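Local coordinates for cytochrome C-type biogenesis protein ccmF (Thermus thermophilus, PDB 6ZMQ) that acts as a membrane-bound cytochrome c heme lyase in cytochrome c maturation, binds heme b among its transmembrane helices and probably takes part in heme transfer, at residues S29-F34 and F65-A70; A108-S113 and T158-F163; L115-L120 and L192-F197; S201-Y206 and E221-W226. One frame throughout, in Å; residues are numbered along the deposited sequence.

Interaction 1 (S29-F34 and F65-A70)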
# COMPACT_ATOMS: atom_id res chain seq x y z
N SER A 29 -13.10 19.98 17.01
CA SER A 29 -14.51 20.24 17.26
C SER A 29 -15.12 21.10 16.16
O SER A 29 -16.23 20.83 15.70
CB SER A 29 -14.69 20.91 18.63
OG SER A 29 -13.86 20.31 19.61
N LEU A 30 -14.40 22.14 15.73
CA LEU A 30 -14.89 23.01 14.67
C LEU A 30 -14.92 22.28 13.34
O LEU A 30 -15.84 22.49 12.55
CB LEU A 30 -14.03 24.28 14.63
CG LEU A 30 -14.58 25.62 14.14
CD1 LEU A 30 -16.08 25.77 14.42
CD2 LEU A 30 -13.81 26.71 14.85
N ALA A 31 -13.97 21.36 13.10
CA ALA A 31 -13.99 20.53 11.90
C ALA A 31 -15.16 19.56 11.92
O ALA A 31 -15.77 19.31 10.87
CB ALA A 31 -12.68 19.75 11.75
N LEU A 32 -15.45 18.99 13.09
CA LEU A 32 -16.62 18.13 13.27
C LEU A 32 -17.91 18.91 13.01
O LEU A 32 -18.85 18.38 12.40
CB LEU A 32 -16.62 17.56 14.68
CG LEU A 32 -17.41 16.29 14.99
CD1 LEU A 32 -17.35 15.99 16.47
CD2 LEU A 32 -18.84 16.31 14.50
N ALA A 33 -17.96 20.17 13.48
CA ALA A 33 -19.14 21.01 13.28
C ALA A 33 -19.35 21.35 11.80
O ALA A 33 -20.48 21.25 11.29
CB ALA A 33 -19.03 22.28 14.13
N PHE A 34 -18.26 21.71 11.10
CA PHE A 34 -18.34 22.04 9.68
C PHE A 34 -18.72 20.83 8.85
O PHE A 34 -19.56 20.92 7.94
CB PHE A 34 -17.01 22.61 9.17
CG PHE A 34 -16.66 23.96 9.71
CD1 PHE A 34 -17.62 24.96 9.88
CD2 PHE A 34 -15.34 24.26 10.03
CE1 PHE A 34 -17.29 26.22 10.40
CE2 PHE A 34 -14.99 25.50 10.55
CZ PHE A 34 -15.97 26.49 10.72
N PHE A 65 -11.55 21.59 6.21
CA PHE A 65 -10.13 21.30 6.02
C PHE A 65 -9.26 22.28 6.80
O PHE A 65 -8.18 21.91 7.27
CB PHE A 65 -9.78 21.32 4.52
CG PHE A 65 -8.31 21.54 4.21
CD1 PHE A 65 -7.40 20.51 4.41
CD2 PHE A 65 -7.83 22.78 3.79
CE1 PHE A 65 -6.05 20.69 4.16
CE2 PHE A 65 -6.49 22.97 3.54
CZ PHE A 65 -5.60 21.92 3.72
N LEU A 66 -9.71 23.53 6.94
CA LEU A 66 -8.93 24.52 7.68
C LEU A 66 -8.88 24.21 9.17
O LEU A 66 -7.83 24.37 9.80
CB LEU A 66 -9.47 25.92 7.44
CG LEU A 66 -8.90 26.53 6.16
CD1 LEU A 66 -9.58 27.85 5.84
CD2 LEU A 66 -7.39 26.69 6.26
N ALA A 67 -10.00 23.76 9.74
CA ALA A 67 -9.99 23.36 11.14
C ALA A 67 -9.22 22.05 11.34
O ALA A 67 -8.57 21.87 12.38
CB ALA A 67 -11.41 23.24 11.67
N ALA A 68 -9.28 21.14 10.36
CA ALA A 68 -8.43 19.95 10.41
C ALA A 68 -6.94 20.30 10.36
O ALA A 68 -6.15 19.75 11.13
CB ALA A 68 -8.77 19.00 9.25
N LEU A 69 -6.58 21.29 9.54
CA LEU A 69 -5.20 21.76 9.49
C LEU A 69 -4.80 22.49 10.76
O LEU A 69 -3.64 22.39 11.17
CB LEU A 69 -5.00 22.65 8.25
CG LEU A 69 -3.66 23.32 7.86
CD1 LEU A 69 -3.69 23.54 6.37
CD2 LEU A 69 -3.39 24.69 8.51
N ALA A 70 -5.75 23.18 11.40
CA ALA A 70 -5.49 23.82 12.68
C ALA A 70 -5.19 22.79 13.77
O ALA A 70 -4.30 22.99 14.59
CB ALA A 70 -6.69 24.69 13.08
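Phe34 has its CG anti to the carbonyl carbon (chi1 -68°), which swings the ring toward the methyl of Ala67, while Leu30 has its CG anti to the backbone N (chi1 -152°), a torsion that turns its branched end off that methyl and leaves its CB to make the contact. The CB of Ala67 thus projects into the surface of helix 29-34. Ala67 CB sits 3.7 Å from Ala31 CB. Leu30 CB lies at 4.1 Å from Ala67 CB. The methyl also rests on the main chain, Ala67 CB to Ala31 N being 3.5 Å. From the next turn Phe34 offers the edge of its ring, CD2 lying 4.4 Å from Ala67 CB with the methyl near the ring plane. In return, Ala31 CB reaches the backbone of the other helix, 3.9 Å from Ala68 N. This is close alanine-mediated packing of two antiparallel helices, both predicted to span the membrane: the axes of segments 29-34 and 65-70 approach to 7.8 Å at 163°, and the CA atoms of Ala31 and Ala67 lie 5.0 Å apart. Phe153 of helix 135-157 covers one flank of the joint, touching both Ala31 and Ala68, and Thr122 of helix 110-129 also reaches Ala68. Phe34 extends its packing along helix 61-81, touching Pro63 and Ala64 one turn before Ala67.

Interaction 2 (A108-S113 and T158-F163)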
# COMPACT_ATOMS: atom_id res chain seq x y z
N ALA A 108 2.50 9.14 14.86
CA ALA A 108 3.25 8.01 15.40
C ALA A 108 2.34 6.94 16.00
O ALA A 108 2.34 5.78 15.56
CB ALA A 108 4.27 8.49 16.45
N ALA A 109 1.58 7.29 17.03
CA ALA A 109 0.58 6.37 17.56
C ALA A 109 -0.79 6.71 16.99
O ALA A 109 -0.90 7.37 15.95
CB ALA A 109 0.60 6.36 19.08
N LEU A 110 -1.85 6.25 17.67
CA LEU A 110 -3.17 6.10 17.05
C LEU A 110 -3.86 7.44 16.79
O LEU A 110 -4.32 7.71 15.68
CB LEU A 110 -4.03 5.17 17.92
CG LEU A 110 -5.43 4.65 17.56
CD1 LEU A 110 -5.66 3.34 18.31
CD2 LEU A 110 -6.59 5.60 17.88
N GLU A 111 -3.99 8.27 17.84
CA GLU A 111 -4.80 9.49 17.79
C GLU A 111 -4.25 10.54 16.82
O GLU A 111 -5.00 11.17 16.06
CB GLU A 111 -4.95 10.07 19.20
CG GLU A 111 -5.45 9.09 20.27
CD GLU A 111 -4.33 8.41 21.05
OE1 GLU A 111 -4.43 7.19 21.28
OE2 GLU A 111 -3.37 9.10 21.45
N GLY A 112 -2.93 10.75 16.84
CA GLY A 112 -2.31 11.62 15.85
C GLY A 112 -2.42 11.08 14.43
O GLY A 112 -2.56 11.86 13.48
N SER A 113 -2.39 9.76 14.27
CA SER A 113 -2.50 9.19 12.93
C SER A 113 -3.91 9.31 12.39
O SER A 113 -4.09 9.49 11.18
CB SER A 113 -2.02 7.74 12.91
OG SER A 113 -2.72 6.94 13.83
N THR A 158 -14.98 11.91 20.63
CA THR A 158 -15.58 11.32 21.83
C THR A 158 -14.67 10.23 22.39
O THR A 158 -14.54 10.08 23.61
CB THR A 158 -17.01 10.81 21.57
OG1 THR A 158 -17.49 10.14 22.74
CG2 THR A 158 -17.13 9.85 20.37
N ILE A 159 -14.03 9.47 21.50
CA ILE A 159 -13.04 8.46 21.83
C ILE A 159 -11.76 8.95 21.17
O ILE A 159 -11.83 9.88 20.37
CB ILE A 159 -13.55 7.09 21.31
CG1 ILE A 159 -13.23 5.93 22.24
CG2 ILE A 159 -13.09 6.78 19.90
CD1 ILE A 159 -13.79 4.64 21.68
N ALA A 160 -10.59 8.47 21.64
CA ALA A 160 -9.31 8.52 20.90
C ALA A 160 -8.85 9.93 20.54
O ALA A 160 -8.61 10.24 19.37
CB ALA A 160 -9.37 7.64 19.65
N SER A 161 -8.79 10.82 21.53
CA SER A 161 -8.40 12.20 21.27
C SER A 161 -6.90 12.40 21.42
O SER A 161 -6.30 11.87 22.36
CB SER A 161 -9.16 13.15 22.20
OG SER A 161 -8.45 14.36 22.36
N PRO A 162 -6.25 13.09 20.48
CA PRO A 162 -4.84 13.46 20.67
C PRO A 162 -4.59 14.44 21.82
O PRO A 162 -3.53 14.37 22.45
CB PRO A 162 -4.45 14.05 19.31
CG PRO A 162 -5.73 14.43 18.67
CD PRO A 162 -6.73 13.44 19.13
N PHE A 163 -5.53 15.33 22.11
CA PHE A 163 -5.27 16.45 23.03
C PHE A 163 -5.86 16.19 24.42
O PHE A 163 -6.82 16.83 24.85
CB PHE A 163 -5.79 17.74 22.42
CG PHE A 163 -5.37 17.94 20.99
CD1 PHE A 163 -4.04 18.20 20.68
CD2 PHE A 163 -6.30 17.84 19.96
CE1 PHE A 163 -3.64 18.37 19.36
CE2 PHE A 163 -5.91 18.00 18.65
CZ PHE A 163 -4.58 18.27 18.35
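Glu111 packs against the backbone of Ala160, Ser161 and Pro162 with the aliphatic part of its side chain. Glu111 CB lies 3.5 Å from Pro162 N and 3.8 Å from Pro162 CD, against the proline ring where it joins the main chain. With CG anti to the carbonyl carbon (chi1 -52°), the next methylene reaches the carbonyls ahead of the proline: Glu111 CG is 3.5 Å from Ala160 O and 3.6 Å from Ser161 O. The chain then bends at chi2 (94°), and only loose contacts remain; Glu111 OE2 is 4.1 Å from Ser161 O, two acceptors that merely sit near one another. Because Glu111 stands in the first turn of its helix, which starts after the N-cap Ala109, the helix end would tend to favour a charged carboxylate. A glycine here would lack the methylenes that lie against Pro162 and the carbonyls of Ala160 and Ser161, and would probably open a gap between the helix start and the loop. Beside it, Leu110 CD2 touches Ala160 CB at 3.9 Å, the methyl being presented by a residue in the left-handed backbone region. Pro162 CG in turn lies 3.5 Å above the plane of the Phe163 ring, and both residues pack on Leu75 of helix 61-81. Within the cytochrome c assembly family region, this is a helix N-terminus lodged against the irregular loop that follows helix 135-157, which is predicted to cross the membrane.

Interaction 3 (L115-L120 and L192-F197). With PTY (phosphatidylethanolamine), chain F.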
# COMPACT_ATOMS: atom_id res chain seq x y z
N LEU A 115 -5.75 11.84 13.20
CA LEU A 115 -5.77 13.26 12.83
C LEU A 115 -5.17 13.50 11.44
O LEU A 115 -5.75 14.24 10.63
CB LEU A 115 -5.05 14.10 13.89
CG LEU A 115 -4.91 15.63 13.71
CD1 LEU A 115 -6.19 16.30 13.20
CD2 LEU A 115 -4.45 16.30 14.99
N LEU A 116 -4.03 12.87 11.14
CA LEU A 116 -3.44 13.01 9.80
C LEU A 116 -4.32 12.35 8.73
O LEU A 116 -4.41 12.83 7.60
CB LEU A 116 -2.01 12.43 9.81
CG LEU A 116 -1.01 12.51 8.64
CD1 LEU A 116 -1.14 11.38 7.59
CD2 LEU A 116 -1.11 13.87 7.94
N TRP A 117 -4.99 11.26 9.12
CA TRP A 117 -5.92 10.54 8.26
C TRP A 117 -7.13 11.40 7.90
O TRP A 117 -7.51 11.50 6.73
CB TRP A 117 -6.35 9.29 9.02
CG TRP A 117 -6.93 8.21 8.23
CD1 TRP A 117 -7.26 8.26 6.91
CD2 TRP A 117 -7.25 6.90 8.68
NE1 TRP A 117 -7.76 7.06 6.52
CE2 TRP A 117 -7.77 6.20 7.58
CE3 TRP A 117 -7.15 6.24 9.91
CZ2 TRP A 117 -8.21 4.89 7.67
CZ3 TRP A 117 -7.57 4.92 9.99
CH2 TRP A 117 -8.08 4.26 8.87
N GLY A 118 -7.76 12.01 8.92
CA GLY A 118 -8.87 12.92 8.67
C GLY A 118 -8.44 14.18 7.95
O GLY A 118 -9.23 14.74 7.19
N LEU A 119 -7.19 14.60 8.12
CA LEU A 119 -6.67 15.75 7.37
C LEU A 119 -6.53 15.44 5.88
O LEU A 119 -6.90 16.27 5.04
CB LEU A 119 -5.33 16.21 7.94
CG LEU A 119 -4.82 17.48 7.27
CD1 LEU A 119 -4.41 18.37 8.33
CD2 LEU A 119 -3.61 17.29 6.34
N LEU A 120 -5.97 14.28 5.55
CA LEU A 120 -5.83 13.92 4.14
C LEU A 120 -7.18 13.61 3.51
O LEU A 120 -7.37 13.87 2.31
CB LEU A 120 -4.85 12.76 4.00
CG LEU A 120 -3.40 13.07 4.41
CD1 LEU A 120 -2.44 11.95 4.02
CD2 LEU A 120 -2.92 14.41 3.86
N LEU A 192 1.68 6.74 2.89
CA LEU A 192 1.52 6.09 1.58
C LEU A 192 0.22 5.30 1.48
O LEU A 192 -0.36 5.18 0.40
CB LEU A 192 2.71 5.15 1.33
CG LEU A 192 3.77 5.62 0.36
CD1 LEU A 192 3.15 5.53 -1.00
CD2 LEU A 192 4.25 7.05 0.60
N MET A 193 -0.24 4.73 2.60
CA MET A 193 -1.54 4.08 2.56
C MET A 193 -2.69 5.03 2.86
O MET A 193 -3.77 4.85 2.29
CB MET A 193 -1.53 2.85 3.45
CG MET A 193 -1.05 1.66 2.65
SD MET A 193 -0.76 0.08 3.44
CE MET A 193 0.89 -0.15 2.81
N TYR A 194 -2.47 6.04 3.73
CA TYR A 194 -3.56 6.96 4.08
C TYR A 194 -3.99 7.77 2.87
O TYR A 194 -5.19 7.82 2.54
CB TYR A 194 -3.14 7.89 5.23
CG TYR A 194 -2.94 7.24 6.60
CD1 TYR A 194 -3.36 5.94 6.86
CD2 TYR A 194 -2.30 7.94 7.62
CE1 TYR A 194 -3.16 5.34 8.10
CE2 TYR A 194 -2.09 7.35 8.86
CZ TYR A 194 -2.52 6.06 9.09
OH TYR A 194 -2.31 5.50 10.33
N LEU A 195 -3.00 8.30 2.13
CA LEU A 195 -3.17 8.87 0.80
C LEU A 195 -3.90 7.93 -0.13
O LEU A 195 -4.88 8.33 -0.79
CB LEU A 195 -1.80 9.19 0.20
CG LEU A 195 -0.98 10.37 0.69
CD1 LEU A 195 0.39 10.41 0.03
CD2 LEU A 195 -1.76 11.61 0.37
N GLY A 196 -3.49 6.65 -0.13
CA GLY A 196 -4.11 5.67 -1.00
C GLY A 196 -5.58 5.47 -0.67
O GLY A 196 -6.42 5.53 -1.58
N PHE A 197 -5.90 5.45 0.65
CA PHE A 197 -7.29 5.29 1.08
C PHE A 197 -8.12 6.47 0.64
O PHE A 197 -9.20 6.29 0.05
CB PHE A 197 -7.37 5.11 2.60
CG PHE A 197 -8.77 5.28 3.18
CD1 PHE A 197 -9.66 4.23 3.19
CD2 PHE A 197 -9.19 6.49 3.75
CE1 PHE A 197 -10.94 4.38 3.72
CE2 PHE A 197 -10.46 6.65 4.27
CZ PHE A 197 -11.33 5.59 4.26
C1 PTY F . -6.51 14.43 -8.68
C2 PTY F . -10.62 12.75 -14.74
C3 PTY F . -10.32 14.15 -14.19
O4 PTY F . -6.06 14.54 -7.36
C5 PTY F . -6.91 15.76 -10.79
C6 PTY F . -6.39 15.79 -9.35
O7 PTY F . -5.03 16.12 -9.37
C8 PTY F . -4.66 17.41 -8.96
O10 PTY F . -5.25 18.36 -9.35
C11 PTY F . -3.48 17.59 -8.00
C12 PTY F . -3.43 19.03 -7.48
C13 PTY F . -2.28 19.24 -6.49
C14 PTY F . -0.93 19.00 -7.16
C15 PTY F . 0.21 19.58 -6.32
C16 PTY F . 1.49 18.82 -6.64
C17 PTY F . 2.46 18.85 -5.46
C18 PTY F . 2.61 17.50 -4.73
C19 PTY F . 2.50 16.28 -5.65
C20 PTY F . 3.52 15.21 -5.25
C21 PTY F . 3.17 14.56 -3.90
C22 PTY F . 4.22 13.50 -3.56
C23 PTY F . 3.66 12.41 -2.64
C24 PTY F . 4.25 12.59 -1.23
C25 PTY F . 4.76 11.24 -0.69
C26 PTY F . 5.56 11.45 0.59
C27 PTY F . 6.56 10.31 0.76
C28 PTY F . 7.76 10.82 1.55
C29 PTY F . 9.04 10.12 1.09
C30 PTY F . -5.41 13.41 -6.85
C31 PTY F . -4.65 13.50 -5.52
O30 PTY F . -5.44 12.38 -7.43
C32 PTY F . -3.60 14.61 -5.48
C33 PTY F . -2.78 14.46 -4.19
C34 PTY F . -1.29 14.58 -4.49
C35 PTY F . -0.52 13.72 -3.49
C36 PTY F . -0.68 14.32 -2.09
C37 PTY F . 0.57 14.04 -1.24
C38 PTY F . 0.43 14.64 0.16
C39 PTY F . 1.64 14.29 1.04
C40 PTY F . 1.96 15.48 1.95
C41 PTY F . 3.26 15.23 2.72
C42 PTY F . 4.43 15.74 1.89
C43 PTY F . 5.11 16.88 2.64
C44 PTY F . 6.57 16.95 2.18
P1 PTY F . -9.05 15.46 -12.30
O11 PTY F . -9.39 14.08 -13.15
O12 PTY F . -10.36 16.12 -11.93
O13 PTY F . -8.30 16.41 -13.20
O14 PTY F . -8.16 15.12 -10.94
N1 PTY F . -11.34 12.87 -15.99
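Trp117, Tyr194 and Phe197 form an aromatic cluster where helices 110-129 and 185-213, both predicted to cross the membrane, pack while running broadly the same way. The five-membered ring of Trp117 stacks face to face on Tyr194, centroids 4.7 Å apart and planes only 5° from parallel. Trp117 also turns its edge to the face of Phe197 in an offset edge-to-face pair (79°), Trp117 NE1 coming nearest to Phe197 CD2, at 3.2 Å. Trp117 can serve both rings because its CG is anti to the backbone N (chi1 -161°), which brings the indole round toward the neighbouring helix. At the edge of Tyr194, in its plane, Leu116 CD1 lies 3.6 Å from CD2 of that ring. One turn on, Leu120 CD1 fits between Tyr194 CB and the end of Leu195, 3.7 Å from Leu195 CD2. Farther out, Phe152 and Phe329 meet the ring of Trp117, and Phe299 meets that of Phe197, so the cluster is set among further aromatics. Leu195 has a double role, its CD2 also lying 3.7 Å from C37 of the bound phosphatidylethanolamine; an alanine in its place would probably open a gap between Leu120 and the lipid tail. On the second acyl chain of that lipid, C27 is met by Leu192 CD2 at 4.0 Å.

Interaction 4 (S201-Y206 and E221-W226). With PTY (phosphatidylethanolamine), chain F.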
# COMPACT_ATOMS: atom_id res chain seq x y z
N SER A 201 -11.31 6.93 -1.66
CA SER A 201 -12.53 7.53 -1.13
C SER A 201 -13.38 8.12 -2.23
O SER A 201 -14.59 7.85 -2.30
CB SER A 201 -12.18 8.59 -0.10
OG SER A 201 -11.89 9.83 -0.71
N VAL A 202 -12.78 8.90 -3.13
CA VAL A 202 -13.58 9.78 -4.00
C VAL A 202 -14.26 9.06 -5.17
O VAL A 202 -15.41 9.41 -5.47
CB VAL A 202 -12.80 11.05 -4.35
CG1 VAL A 202 -11.40 10.75 -4.78
CG2 VAL A 202 -13.47 11.93 -5.42
N PRO A 203 -13.67 8.03 -5.81
CA PRO A 203 -14.49 7.15 -6.67
C PRO A 203 -15.65 6.45 -5.98
O PRO A 203 -16.76 6.44 -6.55
CB PRO A 203 -13.47 6.11 -7.18
CG PRO A 203 -12.20 6.43 -6.43
CD PRO A 203 -12.28 7.88 -6.26
N TYR A 204 -15.43 5.92 -4.76
CA TYR A 204 -16.47 5.23 -3.99
C TYR A 204 -17.67 6.13 -3.75
O TYR A 204 -18.81 5.71 -3.96
CB TYR A 204 -15.93 4.76 -2.63
CG TYR A 204 -17.01 4.34 -1.63
CD1 TYR A 204 -17.61 3.09 -1.72
CD2 TYR A 204 -17.41 5.19 -0.58
CE1 TYR A 204 -18.59 2.69 -0.82
CE2 TYR A 204 -18.40 4.80 0.32
CZ TYR A 204 -18.98 3.55 0.19
OH TYR A 204 -19.94 3.13 1.08
N ALA A 205 -17.38 7.39 -3.38
CA ALA A 205 -18.38 8.44 -3.23
C ALA A 205 -19.20 8.61 -4.49
O ALA A 205 -20.44 8.46 -4.44
CB ALA A 205 -17.67 9.75 -2.88
N TYR A 206 -18.51 8.73 -5.63
CA TYR A 206 -19.15 8.85 -6.94
C TYR A 206 -20.00 7.63 -7.25
O TYR A 206 -21.15 7.77 -7.69
CB TYR A 206 -18.09 9.04 -8.02
CG TYR A 206 -17.73 10.49 -8.36
CD1 TYR A 206 -16.84 11.21 -7.58
CD2 TYR A 206 -18.25 11.10 -9.49
CE1 TYR A 206 -16.49 12.51 -7.89
CE2 TYR A 206 -17.91 12.40 -9.81
CZ TYR A 206 -17.03 13.10 -9.01
OH TYR A 206 -16.69 14.39 -9.33
N GLU A 221 -15.17 7.59 -15.38
CA GLU A 221 -14.27 8.27 -16.29
C GLU A 221 -14.03 9.71 -15.87
O GLU A 221 -13.03 10.30 -16.29
CB GLU A 221 -14.83 8.18 -17.71
CG GLU A 221 -16.35 8.06 -17.75
CD GLU A 221 -16.91 7.98 -19.15
OE1 GLU A 221 -18.08 8.36 -19.34
OE2 GLU A 221 -16.18 7.50 -20.05
N GLU A 222 -14.91 10.26 -15.03
CA GLU A 222 -14.63 11.51 -14.34
C GLU A 222 -13.76 11.31 -13.10
O GLU A 222 -13.21 12.30 -12.59
CB GLU A 222 -15.93 12.19 -13.92
CG GLU A 222 -16.99 12.29 -15.01
CD GLU A 222 -18.39 12.45 -14.43
OE1 GLU A 222 -18.77 11.65 -13.54
OE2 GLU A 222 -19.11 13.39 -14.84
N THR A 223 -13.63 10.09 -12.57
CA THR A 223 -12.93 9.90 -11.30
C THR A 223 -11.62 9.14 -11.48
O THR A 223 -10.93 8.86 -10.48
CB THR A 223 -13.83 9.18 -10.29
OG1 THR A 223 -13.29 9.35 -8.98
CG2 THR A 223 -13.93 7.69 -10.55
N ARG A 224 -11.21 8.92 -12.73
CA ARG A 224 -10.22 7.92 -13.13
C ARG A 224 -8.83 8.18 -12.53
O ARG A 224 -8.11 7.23 -12.18
CB ARG A 224 -10.20 7.88 -14.67
CG ARG A 224 -9.01 7.24 -15.36
CD ARG A 224 -7.98 8.26 -15.91
NE ARG A 224 -7.00 7.72 -16.86
CZ ARG A 224 -6.08 6.78 -16.62
NH1 ARG A 224 -5.36 6.31 -17.62
NH2 ARG A 224 -5.86 6.30 -15.40
N TRP A 225 -8.47 9.45 -12.34
CA TRP A 225 -7.12 9.76 -11.91
C TRP A 225 -6.94 9.52 -10.42
O TRP A 225 -5.85 9.15 -9.97
CB TRP A 225 -6.77 11.19 -12.32
CG TRP A 225 -6.51 11.35 -13.83
CD1 TRP A 225 -7.13 12.24 -14.65
CD2 TRP A 225 -5.57 10.63 -14.66
NE1 TRP A 225 -6.67 12.11 -15.94
CE2 TRP A 225 -5.71 11.13 -15.97
CE3 TRP A 225 -4.64 9.60 -14.43
CZ2 TRP A 225 -4.95 10.65 -17.04
CZ3 TRP A 225 -3.89 9.14 -15.49
CH2 TRP A 225 -4.06 9.65 -16.78
N TRP A 226 -8.01 9.68 -9.64
CA TRP A 226 -7.98 9.31 -8.22
C TRP A 226 -7.87 7.80 -8.06
O TRP A 226 -7.22 7.33 -7.12
CB TRP A 226 -9.22 9.79 -7.48
CG TRP A 226 -9.26 11.23 -7.21
CD1 TRP A 226 -8.75 11.87 -6.12
CD2 TRP A 226 -9.89 12.23 -8.01
NE1 TRP A 226 -9.01 13.22 -6.19
CE2 TRP A 226 -9.70 13.47 -7.35
CE3 TRP A 226 -10.57 12.21 -9.23
CZ2 TRP A 226 -10.18 14.67 -7.88
CZ3 TRP A 226 -11.04 13.40 -9.75
CH2 TRP A 226 -10.85 14.61 -9.07
C1 PTY F . -6.51 14.43 -8.68
C2 PTY F . -10.62 12.75 -14.74
C3 PTY F . -10.32 14.15 -14.19
O4 PTY F . -6.06 14.54 -7.36
C5 PTY F . -6.91 15.76 -10.79
C6 PTY F . -6.39 15.79 -9.35
O7 PTY F . -5.03 16.12 -9.37
C8 PTY F . -4.66 17.41 -8.96
O10 PTY F . -5.25 18.36 -9.35
C11 PTY F . -3.48 17.59 -8.00
C12 PTY F . -3.43 19.03 -7.48
C13 PTY F . -2.28 19.24 -6.49
C14 PTY F . -0.93 19.00 -7.16
C15 PTY F . 0.21 19.58 -6.32
C16 PTY F . 1.49 18.82 -6.64
C17 PTY F . 2.46 18.85 -5.46
C18 PTY F . 2.61 17.50 -4.73
C19 PTY F . 2.50 16.28 -5.65
C20 PTY F . 3.52 15.21 -5.25
C21 PTY F . 3.17 14.56 -3.90
C22 PTY F . 4.22 13.50 -3.56
C23 PTY F . 3.66 12.41 -2.64
C24 PTY F . 4.25 12.59 -1.23
C25 PTY F . 4.76 11.24 -0.69
C26 PTY F . 5.56 11.45 0.59
C27 PTY F . 6.56 10.31 0.76
C28 PTY F . 7.76 10.82 1.55
C29 PTY F . 9.04 10.12 1.09
C30 PTY F . -5.41 13.41 -6.85
C31 PTY F . -4.65 13.50 -5.52
O30 PTY F . -5.44 12.38 -7.43
C32 PTY F . -3.60 14.61 -5.48
C33 PTY F . -2.78 14.46 -4.19
C34 PTY F . -1.29 14.58 -4.49
C35 PTY F . -0.52 13.72 -3.49
C36 PTY F . -0.68 14.32 -2.09
C37 PTY F . 0.57 14.04 -1.24
C38 PTY F . 0.43 14.64 0.16
C39 PTY F . 1.64 14.29 1.04
C40 PTY F . 1.96 15.48 1.95
C41 PTY F . 3.26 15.23 2.72
C42 PTY F . 4.43 15.74 1.89
C43 PTY F . 5.11 16.88 2.64
C44 PTY F . 6.57 16.95 2.18
P1 PTY F . -9.05 15.46 -12.30
O11 PTY F . -9.39 14.08 -13.15
O12 PTY F . -10.36 16.12 -11.93
O13 PTY F . -8.30 16.41 -13.20
O14 PTY F . -8.16 15.12 -10.94
N1 PTY F . -11.34 12.87 -15.99
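Trp226 carries Val202 on one face of its indole and phosphatidylethanolamine on the opposite one. Val202 CG1 lies over the five-membered ring, although it is modelled too close for its exact spacing to be trusted. Lipid C1 is 3.5 Å above the plane of Trp226 on the far side, displaced toward the rim, while the main chain at Glu222 O and Thr223 C borders the indole edge. The neighbouring Trp225 has Arg224 CD over one face and lipid O11 in plane at its edge, 3.3 Å from Trp225 CD1. Tyr206 receives Val202 O at its ring edge; its CE2 is 3.9 Å from Glu222 OE1, with ring and carboxylate planes 72° apart. That oxygen has its salt bridge with Arg137.

Thr223 also meets Pro203. Thr223 OG1, anti to the backbone N (chi1 -163°), points at the proline ring, 3.3 Å from Pro203 CD; Pro203 lacks an N-H, so the approach is packing without a hydrogen bond. Pro203 CD also rests 3.8 Å from Trp226 CB. The helix of Val202 is kinked at this proline.

The lipid amine N1 donates to Glu221 O at 3.1 Å, and Arg224 bonds a heme carboxylate oxygen through NH2. The start of helix 224-247 thus combines a largely apolar contact with helix 185-213, with Thr223 OG1 and the carboxylate of Glu222 at its side, and polar groups directed at two ligands, consistent with a place where a lipid headgroup and the heme-binding site come close together.

From the N terminus, interaction 1 comes first, closing a mostly helical loop that brings helix 20-47 against helix 61-81. Interactions 2 and 3 then cross: both start on helix 110-129, with 158-163 and 192-197 following in the same order. They touch where Phe163 meets Leu115 and Ser113 meets Tyr194. Interaction 1 reaches interaction 3 through Ala68 and Leu119, so helix 61-81 packs directly on helix 110-129. Interaction 4 follows in series and closes the short connection from helix 185-213 to helix 224-247. It shares helix 185-213 with interaction 3, and both touch the same phosphatidylethanolamine, by its headgroup region and its tails respectively.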